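Local coordinates for sulfite dehydrogenase (Paracoccus pantotrophus, PDB 2XTS), which oxidises protein-bound sulfur in the Sox system, as the molybdenum-cofactor subunit of the sulfane dehydrogenase SoxCD, working with a cytochrome partner chain, at residues A[107-112]-A[153-158]; A[56-61]-A[265-270]; A[337-342]-A[385-390]. All blocks are in the same frame, centred on the assembly; numbering follows the deposited sequence. Where two conformers were deposited one is given.

Contact 1 (A[107-112]-A[153-158]); sequences LRFPRT and LSVLLA
Within the molybdopterin-binding domain, the loop leading from helix 103-106 into strand 112-119 lays F109 and P110 against V155 and L156 of helix 153-160. The contact is purely apolar; no hydrogen bond joins the two segments. In a CH-pi contact, methyl CD2 of L156 sits over the middle of the F109 phenyl ring, 3.6 Å from the centroid and only 14° off the ring normal. The separations from L156 CD2 to the six ring carbons of F109 run from 3.5 Å at CE2 to 4.1 Å at CD1, which means that the methyl rests on the ring as a whole and not on one rim. F109 directs its CB toward the helix; chi1 of -77° carries the ring there, and chi2 of -86° turns its face to L156. L156 starts out across the gap rather than into it, and its tip does the reaching. V155 meets the same ring obliquely: its CG1 is 3.8 Å from CD1 of F109, the two side chains sliding past each other in opposite directions. CG1 of V155 also comes within 4.4 Å of CD of P110, a looser touch. V155 was modelled in two conformers, and these distances apply to one of them. NH2 of R111 donates to the carbonyl O of L107 (2.9 Å), a bond that closes the loop between L107 and R111. R111 NH1 continues to E62 of the second subunit in a salt bridge, and L5 of the cytochrome chain packs on F109. V151 of strand 143-152 touches both F109 and L156, while L156 reaches on to L89 and I91 of strand 89-93 and to L194 of strand 193-198.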
ATOM      1  N   LEU A 107     -18.616   5.894  10.638  1.00  9.52           N
ATOM      2  CA  LEU A 107     -17.466   5.387  11.398  1.00  9.46           C
ATOM      3  C   LEU A 107     -17.881   4.614  12.651  1.00  9.43           C
ATOM      4  O   LEU A 107     -17.031   4.122  13.375  1.00  9.80           O
ATOM      5  CB  LEU A 107     -16.530   6.525  11.806  1.00 10.19           C
ATOM      6  CG  LEU A 107     -15.772   7.215  10.670  1.00 11.21           C
ATOM      7  CD1 LEU A 107     -15.087   8.428  11.255  1.00 12.10           C
ATOM      8  CD2 LEU A 107     -14.736   6.280  10.021  1.00 14.15           C
ATOM      9  N   ARG A 108     -19.179   4.487  12.908  1.00  9.00           N
ATOM     10  CA  ARG A 108     -19.679   3.811  14.107  1.00  9.12           C
ATOM     11  C   ARG A 108     -20.288   2.453  13.843  1.00  9.24           C
ATOM     12  O   ARG A 108     -20.648   1.765  14.800  1.00  9.67           O
ATOM     13  CB  ARG A 108     -20.675   4.721  14.819  1.00  9.18           C
ATOM     14  CG  ARG A 108     -20.104   6.048  15.198  1.00 10.50           C
ATOM     15  CD  ARG A 108     -21.137   6.974  15.758  1.00 10.44           C
ATOM     16  NE  ARG A 108     -21.599   6.499  17.050  1.00 10.52           N
ATOM     17  CZ  ARG A 108     -22.504   7.117  17.799  1.00 11.90           C
ATOM     18  NH1 ARG A 108     -23.080   8.232  17.378  1.00 12.91           N
ATOM     19  NH2 ARG A 108     -22.820   6.609  18.978  1.00 13.99           N
ATOM     20  N   PHE A 109     -20.414   2.072  12.571  1.00  9.72           N
ATOM     21  CA  PHE A 109     -20.904   0.738  12.212  1.00  9.90           C
ATOM     22  C   PHE A 109     -19.810  -0.327  12.257  1.00  9.90           C
ATOM     23  O   PHE A 109     -18.632  -0.037  12.035  1.00  9.42           O
ATOM     24  CB  PHE A 109     -21.460   0.727  10.794  1.00 10.56           C
ATOM     25  CG  PHE A 109     -22.836   1.344  10.657  1.00  9.89           C
ATOM     26  CD1 PHE A 109     -23.979   0.586  10.886  1.00 11.09           C
ATOM     27  CD2 PHE A 109     -22.994   2.681  10.305  1.00 11.86           C
ATOM     28  CE1 PHE A 109     -25.234   1.138  10.739  1.00 11.52           C
ATOM     29  CE2 PHE A 109     -24.260   3.240  10.176  1.00 12.59           C
ATOM     30  CZ  PHE A 109     -25.362   2.467  10.400  1.00 13.16           C
ATOM     31  N   PRO A 110     -20.198  -1.589  12.475  1.00 10.20           N
ATOM     32  CA  PRO A 110     -19.215  -2.669  12.450  1.00  9.91           C
ATOM     33  C   PRO A 110     -18.484  -2.713  11.110  1.00  9.86           C
ATOM     34  O   PRO A 110     -19.100  -2.611  10.047  1.00 10.87           O
ATOM     35  CB  PRO A 110     -20.072  -3.915  12.685  1.00 11.20           C
ATOM     36  CG  PRO A 110     -21.207  -3.407  13.528  1.00 12.56           C
ATOM     37  CD  PRO A 110     -21.522  -2.055  12.940  1.00 10.00           C
ATOM     38  N   ARG A 111     -17.172  -2.909  11.170  1.00  9.05           N
ATOM     39  CA  ARG A 111     -16.317  -2.864   9.989  1.00  8.82           C
ATOM     40  C   ARG A 111     -15.902  -4.217   9.469  1.00  9.52           C
ATOM     41  O   ARG A 111     -15.829  -5.173  10.218  1.00 10.22           O
ATOM     42  CB  ARG A 111     -15.063  -2.048  10.286  1.00  9.29           C
ATOM     43  CG  ARG A 111     -15.386  -0.612  10.664  1.00  9.36           C
ATOM     44  CD  ARG A 111     -14.157   0.196  11.037  1.00  9.40           C
ATOM     45  NE  ARG A 111     -14.563   1.498  11.541  1.00  9.96           N
ATOM     46  CZ  ARG A 111     -13.780   2.343  12.198  1.00  9.50           C
ATOM     47  NH1 ARG A 111     -12.487   2.086  12.355  1.00  9.74           N
ATOM     48  NH2 ARG A 111     -14.297   3.460  12.653  1.00 10.44           N
ATOM     49  N   THR A 112     -15.666  -4.270   8.170  1.00  9.59           N
ATOM     50  CA  THR A 112     -15.169  -5.449   7.492  1.00  9.77           C
ATOM     51  C   THR A 112     -14.025  -5.017   6.570  1.00  9.06           C
ATOM     52  O   THR A 112     -13.772  -3.840   6.376  1.00  8.30           O
ATOM     53  CB  THR A 112     -16.267  -6.097   6.626  1.00 11.19           C
ATOM     54  OG1 THR A 112     -16.793  -5.115   5.730  1.00 11.69           O
ATOM     55  CG2 THR A 112     -17.387  -6.686   7.493  1.00 12.77           C
ATOM     56  N   LEU A 153     -22.692  -3.183   2.971  1.00  9.85           N
ATOM     57  CA  LEU A 153     -23.994  -2.572   2.693  1.00 10.20           C
ATOM     58  C   LEU A 153     -25.131  -3.223   3.469  1.00 10.45           C
ATOM     59  O   LEU A 153     -26.097  -2.549   3.827  1.00 11.21           O
ATOM     60  CB  LEU A 153     -24.325  -2.558   1.199  1.00 10.22           C
ATOM     61  CG  LEU A 153     -23.458  -1.658   0.313  1.00 11.22           C
ATOM     62  CD1 LEU A 153     -24.106  -1.515  -1.073  1.00 12.48           C
ATOM     63  CD2 LEU A 153     -23.165  -0.296   0.955  1.00 12.98           C
ATOM     64  N   SER A 154     -25.021  -4.524   3.721  1.00 10.87           N
ATOM     65  CA  SER A 154     -26.080  -5.218   4.453  1.00 12.04           C
ATOM     66  C   SER A 154     -26.373  -4.564   5.795  1.00 12.52           C
ATOM     67  O   SER A 154     -27.538  -4.462   6.196  1.00 13.37           O
ATOM     68  CB  SER A 154     -25.706  -6.676   4.648  1.00 12.81           C
ATOM     69  OG  SER A 154     -24.523  -6.828   5.402  1.00 15.09           O
ATOM     70  N   VAL A 155     -25.348  -4.105   6.506  1.00 12.58           N
ATOM     71  CA  VAL A 155     -25.594  -3.530   7.819  0.50 13.61           C
ATOM     72  C   VAL A 155     -26.216  -2.135   7.716  1.00 13.41           C
ATOM     73  O   VAL A 155     -27.063  -1.769   8.540  1.00 14.60           O
ATOM     74  CB  VAL A 155     -24.348  -3.528   8.705  0.50 14.42           C
ATOM     75  CG1 VAL A 155     -24.728  -3.109  10.121  0.50 15.12           C
ATOM     76  CG2 VAL A 155     -23.694  -4.920   8.735  0.50 14.34           C
ATOM     77  N   LEU A 156     -25.841  -1.362   6.697  1.00 12.51           N
ATOM     78  CA  LEU A 156     -26.461  -0.047   6.494  1.00 12.55           C
ATOM     79  C   LEU A 156     -27.916  -0.201   6.102  1.00 12.98           C
ATOM     80  O   LEU A 156     -28.792   0.511   6.607  1.00 14.16           O
ATOM     81  CB  LEU A 156     -25.735   0.712   5.401  1.00 12.84           C
ATOM     82  CG  LEU A 156     -24.271   1.011   5.699  1.00 11.70           C
ATOM     83  CD1 LEU A 156     -23.656   1.713   4.477  1.00 13.43           C
ATOM     84  CD2 LEU A 156     -24.117   1.851   6.938  1.00 13.66           C
ATOM     85  N   LEU A 157     -28.165  -1.140   5.199  1.00 12.86           N
ATOM     86  CA  LEU A 157     -29.512  -1.370   4.695  1.00 13.64           C
ATOM     87  C   LEU A 157     -30.427  -1.872   5.804  1.00 14.36           C
ATOM     88  O   LEU A 157     -31.599  -1.523   5.839  1.00 15.20           O
ATOM     89  CB  LEU A 157     -29.479  -2.330   3.514  1.00 13.61           C
ATOM     90  CG  LEU A 157     -28.849  -1.697   2.268  1.00 13.87           C
ATOM     91  CD1 LEU A 157     -28.591  -2.753   1.205  1.00 15.76           C
ATOM     92  CD2 LEU A 157     -29.690  -0.570   1.671  1.00 16.48           C
ATOM     93  N   ALA A 158     -29.886  -2.671   6.712  1.00 14.58           N
ATOM     94  CA  ALA A 158     -30.626  -3.135   7.892  1.00 14.98           C
ATOM     95  C   ALA A 158     -31.150  -1.993   8.764  1.00 15.29           C
ATOM     96  O   ALA A 158     -32.219  -2.126   9.375  1.00 15.95           O
ATOM     97  CB  ALA A 158     -29.746  -4.090   8.714  1.00 15.76           C
TER

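Contact 2 (A[56-61]-A[265-270]); sequences TPIHAL and KSVITS. With GOL (glycerol), chain I.
T269 meets the backbone of I58 and a bound glycerol at once, and each atom of its side chain has a part in this. CB, directed toward segment 56-61, lies 3.3 Å from the carbonyl O of I58. Methyl CG2, on the side opposite the carbonyl carbon of T269, comes to 3.4 Å from that same I58 O. The hydroxyl OG1 takes the place between backbone N and carbonyl carbon (chi1 57°), which brings it within 2.9 Å of glycerol O3; OG1 also makes a weak hydrogen bond to S287 O and accepts one from R326 NH1. T269 and S270 both face S287 of the next strand, a classic beta bulge in an edge strand, within this chain, of the dimerisation-domain sheet. S270 OG and glycerol O2 are hydrogen-bonded at 2.7 Å. Glycerol O3 donates to the carbonyl O of H59 at 2.8 Å, and the glycerol as a whole thus bridges the two segments, which have no direct hydrogen bond. Before I58 the loop bends through an inverse gamma turn centred on P57, and I58 follows with CD1 set obliquely against CG1 of V267 (4.1 Å). The H59 ring leads away from the strand: NE2 bonds G194 O of the cytochrome chain. Glycerol, probably from the crystallisation liquor, is also held by R111 of the second subunit.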
ATOM      1  N   THR A  56      -2.441   2.582 -14.635  1.00  5.70           N
ATOM      2  CA  THR A  56      -1.501   2.171 -13.596  1.00  5.63           C
ATOM      3  C   THR A  56      -0.218   1.622 -14.230  1.00  5.70           C
ATOM      4  O   THR A  56      -0.299   0.878 -15.193  1.00  6.06           O
ATOM      5  CB  THR A  56      -2.114   1.015 -12.762  1.00  6.29           C
ATOM      6  OG1 THR A  56      -3.395   1.407 -12.266  1.00  6.04           O
ATOM      7  CG2 THR A  56      -1.215   0.580 -11.623  1.00  6.68           C
ATOM      8  N   PRO A  57       0.961   1.969 -13.682  1.00  5.45           N
ATOM      9  CA  PRO A  57       2.241   1.487 -14.233  1.00  5.37           C
ATOM     10  C   PRO A  57       2.531   0.042 -13.850  1.00  6.41           C
ATOM     11  O   PRO A  57       3.562  -0.236 -13.256  1.00  6.92           O
ATOM     12  CB  PRO A  57       3.261   2.453 -13.629  1.00  6.09           C
ATOM     13  CG  PRO A  57       2.678   2.826 -12.335  1.00  5.75           C
ATOM     14  CD  PRO A  57       1.190   2.958 -12.607  1.00  5.29           C
ATOM     15  N   ILE A  58       1.660  -0.874 -14.274  1.00  6.65           N
ATOM     16  CA  ILE A  58       1.818  -2.275 -13.919  1.00  6.77           C
ATOM     17  C   ILE A  58       3.058  -2.942 -14.508  1.00  7.38           C
ATOM     18  O   ILE A  58       3.425  -3.990 -14.068  1.00  9.09           O
ATOM     19  CB  ILE A  58       0.552  -3.100 -14.242  1.00  6.65           C
ATOM     20  CG1 ILE A  58       0.215  -3.079 -15.738  1.00  7.92           C
ATOM     21  CG2 ILE A  58      -0.634  -2.646 -13.371  1.00  8.11           C
ATOM     22  CD1 ILE A  58      -0.736  -4.168 -16.158  1.00  9.87           C
ATOM     23  N   HIS A  59       3.691  -2.365 -15.523  1.00  6.55           N
ATOM     24  CA  HIS A  59       4.958  -2.892 -16.009  1.00  7.34           C
ATOM     25  C   HIS A  59       6.047  -2.858 -14.953  1.00  7.81           C
ATOM     26  O   HIS A  59       6.939  -3.681 -14.971  1.00  8.50           O
ATOM     27  CB  HIS A  59       5.392  -2.109 -17.235  1.00  7.58           C
ATOM     28  CG  HIS A  59       5.706  -0.678 -16.956  1.00  6.96           C
ATOM     29  ND1 HIS A  59       4.747   0.209 -16.526  1.00  7.64           N
ATOM     30  CD2 HIS A  59       6.842   0.041 -17.139  1.00  7.90           C
ATOM     31  CE1 HIS A  59       5.288   1.402 -16.391  1.00  7.31           C
ATOM     32  NE2 HIS A  59       6.560   1.334 -16.764  1.00  7.39           N
ATOM     33  N   ALA A  60       6.002  -1.860 -14.076  1.00  7.34           N
ATOM     34  CA  ALA A  60       7.106  -1.579 -13.149  1.00  7.93           C
ATOM     35  C   ALA A  60       6.853  -2.071 -11.743  1.00  8.24           C
ATOM     36  O   ALA A  60       7.773  -2.131 -10.948  1.00  9.76           O
ATOM     37  CB  ALA A  60       7.406  -0.085 -13.119  1.00  8.99           C
ATOM     38  N   LEU A  61       5.618  -2.420 -11.437  1.00  7.95           N
ATOM     39  CA  LEU A  61       5.243  -2.866 -10.112  1.00  7.83           C
ATOM     40  C   LEU A  61       5.562  -4.342  -9.914  1.00  8.41           C
ATOM     41  O   LEU A  61       5.729  -5.081 -10.857  1.00 10.58           O
ATOM     42  CB  LEU A  61       3.770  -2.583  -9.845  1.00  8.61           C
ATOM     43  CG  LEU A  61       3.332  -1.130  -9.949  1.00  8.61           C
ATOM     44  CD1 LEU A  61       1.824  -1.019  -9.830  1.00 10.55           C
ATOM     45  CD2 LEU A  61       4.027  -0.175  -8.975  1.00  9.55           C
ATOM     46  N   LYS A 265      -8.194 -13.545 -16.054  1.00  6.90           N
ATOM     47  CA  LYS A 265      -7.347 -12.793 -16.928  1.00  6.72           C
ATOM     48  C   LYS A 265      -5.925 -12.800 -16.376  1.00  5.94           C
ATOM     49  O   LYS A 265      -5.704 -13.012 -15.196  1.00  6.59           O
ATOM     50  CB  LYS A 265      -7.889 -11.361 -16.994  1.00  7.13           C
ATOM     51  CG  LYS A 265      -7.302 -10.480 -18.052  1.00  6.90           C
ATOM     52  CD  LYS A 265      -8.161  -9.239 -18.222  1.00  7.54           C
ATOM     53  CE  LYS A 265      -7.532  -8.209 -19.119  1.00  8.86           C
ATOM     54  NZ  LYS A 265      -8.454  -7.069 -19.407  1.00  8.53           N
ATOM     55  N   SER A 266      -4.967 -12.519 -17.233  1.00  6.17           N
ATOM     56  CA  SER A 266      -3.575 -12.400 -16.827  1.00  6.99           C
ATOM     57  C   SER A 266      -2.790 -11.598 -17.817  1.00  6.72           C
ATOM     58  O   SER A 266      -3.168 -11.459 -18.978  1.00  7.31           O
ATOM     59  CB  SER A 266      -2.895 -13.760 -16.688  1.00  7.31           C
ATOM     60  OG  SER A 266      -2.690 -14.384 -17.938  1.00  8.20           O
ATOM     61  N   VAL A 267      -1.643 -11.130 -17.369  1.00  6.88           N
ATOM     62  CA  VAL A 267      -0.682 -10.468 -18.231  1.00  7.10           C
ATOM     63  C   VAL A 267       0.714 -10.607 -17.647  1.00  7.11           C
ATOM     64  O   VAL A 267       0.893 -10.483 -16.436  1.00  7.20           O
ATOM     65  CB  VAL A 267      -1.022  -8.962 -18.498  1.00  7.21           C
ATOM     66  CG1 VAL A 267      -1.040  -8.127 -17.206  1.00  9.14           C
ATOM     67  CG2 VAL A 267      -0.076  -8.372 -19.545  1.00  8.73           C
ATOM     68  N   ILE A 268       1.690 -10.879 -18.509  1.00  7.38           N
ATOM     69  CA  ILE A 268       3.103 -10.815 -18.171  1.00  7.12           C
ATOM     70  C   ILE A 268       3.525  -9.342 -18.141  1.00  6.82           C
ATOM     71  O   ILE A 268       3.457  -8.637 -19.140  1.00  7.20           O
ATOM     72  CB  ILE A 268       3.941 -11.628 -19.178  1.00  7.07           C
ATOM     73  CG1 ILE A 268       3.642 -13.125 -18.979  1.00  8.12           C
ATOM     74  CG2 ILE A 268       5.426 -11.358 -18.976  1.00  7.67           C
ATOM     75  CD1 ILE A 268       4.117 -14.032 -20.139  1.00  9.86           C
ATOM     76  N   THR A 269       3.960  -8.878 -16.973  1.00  6.74           N
ATOM     77  CA  THR A 269       4.374  -7.486 -16.807  1.00  7.62           C
ATOM     78  C   THR A 269       5.841  -7.272 -17.128  1.00  7.67           C
ATOM     79  O   THR A 269       6.227  -6.165 -17.461  1.00  8.39           O
ATOM     80  CB  THR A 269       4.027  -6.988 -15.395  1.00  7.23           C
ATOM     81  OG1 THR A 269       4.647  -7.826 -14.416  1.00  8.90           O
ATOM     82  CG2 THR A 269       2.521  -7.054 -15.175  1.00  8.59           C
ATOM     83  N   SER A 270       6.645  -8.328 -17.040  1.00  8.05           N
ATOM     84  CA  SER A 270       8.001  -8.257 -17.530  0.50  8.56           C
ATOM     85  C   SER A 270       8.517  -9.632 -17.895  1.00  8.83           C
ATOM     86  O   SER A 270       8.259 -10.587 -17.226  1.00  9.02           O
ATOM     87  CB  SER A 270       8.931  -7.624 -16.514  0.50  8.82           C
ATOM     88  OG  SER A 270       9.213  -8.528 -15.476  0.50  8.99           O
TER
HETATM   89  C1  GOL I1433       9.809  -5.067 -13.393  1.00  6.63           C
HETATM   90  O1  GOL I1433      11.236  -5.152 -13.353  1.00  7.83           O
HETATM   91  C2  GOL I1433       9.140  -6.226 -12.633  1.00  5.80           C
HETATM   92  O2  GOL I1433       9.613  -7.455 -13.044  1.00  5.60           O
HETATM   93  C3  GOL I1433       7.610  -6.169 -12.738  1.00  6.57           C
HETATM   94  O3  GOL I1433       7.072  -6.279 -14.033  1.00  6.51           O

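Contact 3 (A[337-342]-A[385-390]); sequences EMLLQS and ENVEIA
L339 and I389 carry the apolar share of this contact, reaching toward each other tip to tip; the segments 338-342 and 385-389 run at 82°, their axes 9.4 Å apart at closest. Methyl CD2 of L339 lies 4.1 Å from CG2 of I389, and its sister CD1 is hardly farther from that same CG2, at 4.2 Å. L339 CD2 also approaches CG2 of V387 at 4.3 Å, which places the leucine tip against both I389 and V387 of strand 384-389. All these distances are ordinary van der Waals separations. The second kind of contact is a polar group lying against a methyl. Q341, extended beyond CG, brings NE2 to 3.7 Å from CD1 of I389. That amide nitrogen has its polar partner in T375 OG1, to which it is hydrogen-bonded. I389 turns its longer branch CG1-CD1 to the amide and CG2 to the leucine, with CG1 between backbone N and carbonyl carbon (chi1 57°). With an alanine here CG1, CG2 and CD1 go; L339 would probably keep only V387 across the contact, and a gap would probably open beside the Q341 amide. Strand 375-378 lies between strands 338-346 and 384-389 in the sheet, and its T375 and W377 touch V387. From V387 to I389 the outer strand pairs antiparallel with a strand of the cytochrome chain, so the sheet continues across the interface.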
ATOM      1  N   GLU A 337      14.328 -15.473 -30.264  1.00 12.49           N
ATOM      2  CA  GLU A 337      13.044 -14.819 -30.234  1.00 11.93           C
ATOM      3  C   GLU A 337      12.048 -15.669 -29.462  1.00 11.47           C
ATOM      4  O   GLU A 337      12.105 -16.881 -29.500  1.00 11.91           O
ATOM      5  CB  GLU A 337      12.549 -14.587 -31.655  1.00 12.11           C
ATOM      6  CG  GLU A 337      13.326 -13.557 -32.445  1.00 15.72           C
ATOM      7  CD  GLU A 337      12.690 -13.236 -33.794  1.00 19.02           C
ATOM      8  OE1 GLU A 337      11.501 -13.549 -34.008  1.00 19.29           O
ATOM      9  OE2 GLU A 337      13.401 -12.688 -34.659  1.00 24.28           O
ATOM     10  N   MET A 338      11.114 -15.023 -28.763  1.00 10.59           N
ATOM     11  CA  MET A 338      10.073 -15.731 -28.044  1.00 10.23           C
ATOM     12  C   MET A 338       8.735 -15.073 -28.310  1.00  9.50           C
ATOM     13  O   MET A 338       8.681 -13.890 -28.667  1.00  9.86           O
ATOM     14  CB  MET A 338      10.333 -15.760 -26.527  1.00 11.01           C
ATOM     15  CG  MET A 338      11.647 -16.404 -26.124  1.00 11.78           C
ATOM     16  SD  MET A 338      11.871 -16.475 -24.344  1.00 13.38           S
ATOM     17  CE  MET A 338      12.174 -14.749 -23.946  1.00 13.04           C
ATOM     18  N   LEU A 339       7.675 -15.860 -28.161  1.00  9.00           N
ATOM     19  CA  LEU A 339       6.315 -15.346 -28.151  1.00  9.37           C
ATOM     20  C   LEU A 339       5.732 -15.694 -26.795  1.00  9.29           C
ATOM     21  O   LEU A 339       5.236 -16.797 -26.561  1.00 10.48           O
ATOM     22  CB  LEU A 339       5.495 -15.936 -29.293  1.00  9.45           C
ATOM     23  CG  LEU A 339       5.869 -15.429 -30.687  1.00 10.39           C
ATOM     24  CD1 LEU A 339       5.248 -16.353 -31.733  1.00 11.19           C
ATOM     25  CD2 LEU A 339       5.477 -13.966 -30.913  1.00 11.86           C
ATOM     26  N   LEU A 340       5.794 -14.726 -25.888  1.00  8.57           N
ATOM     27  CA  LEU A 340       5.389 -14.972 -24.506  1.00  8.23           C
ATOM     28  C   LEU A 340       3.888 -14.830 -24.357  1.00  8.87           C
ATOM     29  O   LEU A 340       3.303 -13.866 -24.853  1.00  9.34           O
ATOM     30  CB  LEU A 340       6.046 -13.974 -23.546  1.00  9.22           C
ATOM     31  CG  LEU A 340       7.562 -13.893 -23.499  1.00  9.51           C
ATOM     32  CD1 LEU A 340       7.980 -12.817 -22.533  1.00 10.32           C
ATOM     33  CD2 LEU A 340       8.160 -15.241 -23.125  1.00 12.68           C
ATOM     34  N   GLN A 341       3.281 -15.758 -23.622  1.00  8.33           N
ATOM     35  CA  GLN A 341       1.875 -15.682 -23.263  1.00  7.82           C
ATOM     36  C   GLN A 341       1.676 -16.211 -21.854  1.00  7.18           C
ATOM     37  O   GLN A 341       2.433 -17.084 -21.403  1.00  7.98           O
ATOM     38  CB  GLN A 341       1.029 -16.536 -24.197  1.00  8.61           C
ATOM     39  CG  GLN A 341       1.040 -16.131 -25.650  1.00  9.15           C
ATOM     40  CD  GLN A 341       0.123 -16.972 -26.497  1.00 10.41           C
ATOM     41  OE1 GLN A 341      -0.195 -18.103 -26.160  1.00 10.41           O
ATOM     42  NE2 GLN A 341      -0.332 -16.389 -27.608  1.00 10.79           N
ATOM     43  N   SER A 342       0.646 -15.708 -21.181  1.00  8.04           N
ATOM     44  CA  SER A 342       0.209 -16.264 -19.933  1.00  7.56           C
ATOM     45  C   SER A 342      -1.279 -16.591 -20.021  1.00  7.73           C
ATOM     46  O   SER A 342      -2.052 -15.896 -20.705  1.00  7.95           O
ATOM     47  CB  SER A 342       0.518 -15.331 -18.773  1.00  8.13           C
ATOM     48  OG  SER A 342      -0.104 -14.065 -18.901  1.00  8.56           O
ATOM     49  N   GLU A 385       7.508  -6.520 -28.166  1.00  8.08           N
ATOM     50  CA  GLU A 385       6.365  -5.918 -28.857  1.00  8.58           C
ATOM     51  C   GLU A 385       5.039  -6.555 -28.483  1.00  7.74           C
ATOM     52  O   GLU A 385       4.927  -7.763 -28.252  1.00  8.98           O
ATOM     53  CB  GLU A 385       6.543  -6.067 -30.380  1.00  9.12           C
ATOM     54  CG  GLU A 385       7.552  -5.125 -31.014  1.00  9.49           C
ATOM     55  CD  GLU A 385       7.496  -5.088 -32.531  1.00 11.29           C
ATOM     56  OE1 GLU A 385       6.408  -5.313 -33.085  1.00 12.25           O
ATOM     57  OE2 GLU A 385       8.538  -4.793 -33.152  1.00 13.50           O
ATOM     58  N   ASN A 386       4.005  -5.716 -28.480  1.00  8.02           N
ATOM     59  CA  ASN A 386       2.622  -6.135 -28.488  1.00  7.87           C
ATOM     60  C   ASN A 386       2.258  -6.578 -29.901  1.00  8.28           C
ATOM     61  O   ASN A 386       2.364  -5.782 -30.848  1.00  8.72           O
ATOM     62  CB  ASN A 386       1.738  -4.951 -28.104  1.00  7.68           C
ATOM     63  CG  ASN A 386       0.259  -5.272 -28.161  1.00  7.68           C
ATOM     64  OD1 ASN A 386      -0.132  -6.437 -28.237  1.00  9.40           O
ATOM     65  ND2 ASN A 386      -0.565  -4.233 -28.199  1.00  8.27           N
ATOM     66  N   VAL A 387       1.917  -7.855 -30.048  1.00  8.25           N
ATOM     67  CA  VAL A 387       1.520  -8.451 -31.316  1.00  8.84           C
ATOM     68  C   VAL A 387       0.278  -9.288 -31.145  1.00  9.19           C
ATOM     69  O   VAL A 387      -0.033  -9.691 -30.046  1.00 10.52           O
ATOM     70  CB  VAL A 387       2.651  -9.337 -31.927  1.00  9.27           C
ATOM     71  CG1 VAL A 387       3.904  -8.505 -32.156  1.00 10.35           C
ATOM     72  CG2 VAL A 387       2.942 -10.547 -31.083  1.00 10.48           C
ATOM     73  N   GLU A 388      -0.420  -9.556 -32.253  1.00  8.71           N
ATOM     74  CA  GLU A 388      -1.326 -10.710 -32.356  1.00  9.19           C
ATOM     75  C   GLU A 388      -0.642 -11.755 -33.200  1.00  9.35           C
ATOM     76  O   GLU A 388       0.153 -11.420 -34.080  1.00  9.65           O
ATOM     77  CB  GLU A 388      -2.665 -10.370 -33.007  1.00  9.86           C
ATOM     78  CG  GLU A 388      -3.513  -9.452 -32.187  1.00 11.03           C
ATOM     79  CD  GLU A 388      -4.955  -9.369 -32.653  1.00 12.70           C
ATOM     80  OE1 GLU A 388      -5.295  -9.874 -33.741  1.00 14.10           O
ATOM     81  OE2 GLU A 388      -5.787  -8.762 -31.953  1.00 15.26           O
ATOM     82  N   ILE A 389      -0.971 -13.006 -32.930  1.00  9.82           N
ATOM     83  CA  ILE A 389      -0.507 -14.120 -33.729  1.00 11.13           C
ATOM     84  C   ILE A 389      -1.702 -14.990 -34.122  1.00 12.49           C
ATOM     85  O   ILE A 389      -2.713 -15.037 -33.429  1.00 12.79           O
ATOM     86  CB  ILE A 389       0.569 -14.965 -33.002  1.00 11.52           C
ATOM     87  CG1 ILE A 389       0.065 -15.496 -31.660  1.00 11.45           C
ATOM     88  CG2 ILE A 389       1.866 -14.176 -32.885  1.00 12.52           C
ATOM     89  CD1 ILE A 389       1.049 -16.491 -31.032  1.00 11.20           C
ATOM     90  N   ALA A 390      -1.572 -15.669 -35.256  1.00 14.02           N
ATOM     91  CA  ALA A 390      -2.638 -16.549 -35.753  1.00 15.50           C
ATOM     92  C   ALA A 390      -2.073 -17.578 -36.716  1.00 16.69           C
ATOM     93  O   ALA A 390      -2.819 -18.450 -37.185  1.00 18.76           O
ATOM     94  CB  ALA A 390      -3.737 -15.738 -36.458  1.00 16.44           C
ATOM     95  OXT ALA A 390      -0.903 -17.540 -37.079  1.00 17.70           O
TER

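In the fold
Contacts 2 and 3 belong to one antiparallel sheet and touch. Their centres are 15 Å apart, and S266 OG of contact 2 lies 2.8 Å from S342 OG of contact 3, probably hydrogen-bonded. Contact 1 is remote, in the molybdopterin-binding domain: its centre is 35 Å from that of contact 2 and 47 Å from that of contact 3, on the opposite side of the chain's centre. In sequence it is nested inside the loop that contact 2 closes. Across the dimer, R111 of the second subunit's copy of 107-112 hydrogen-bonds to the glycerol at contact 2. All three lie away from the active site; the side chain of I58 is about 11 Å from the bound MTE.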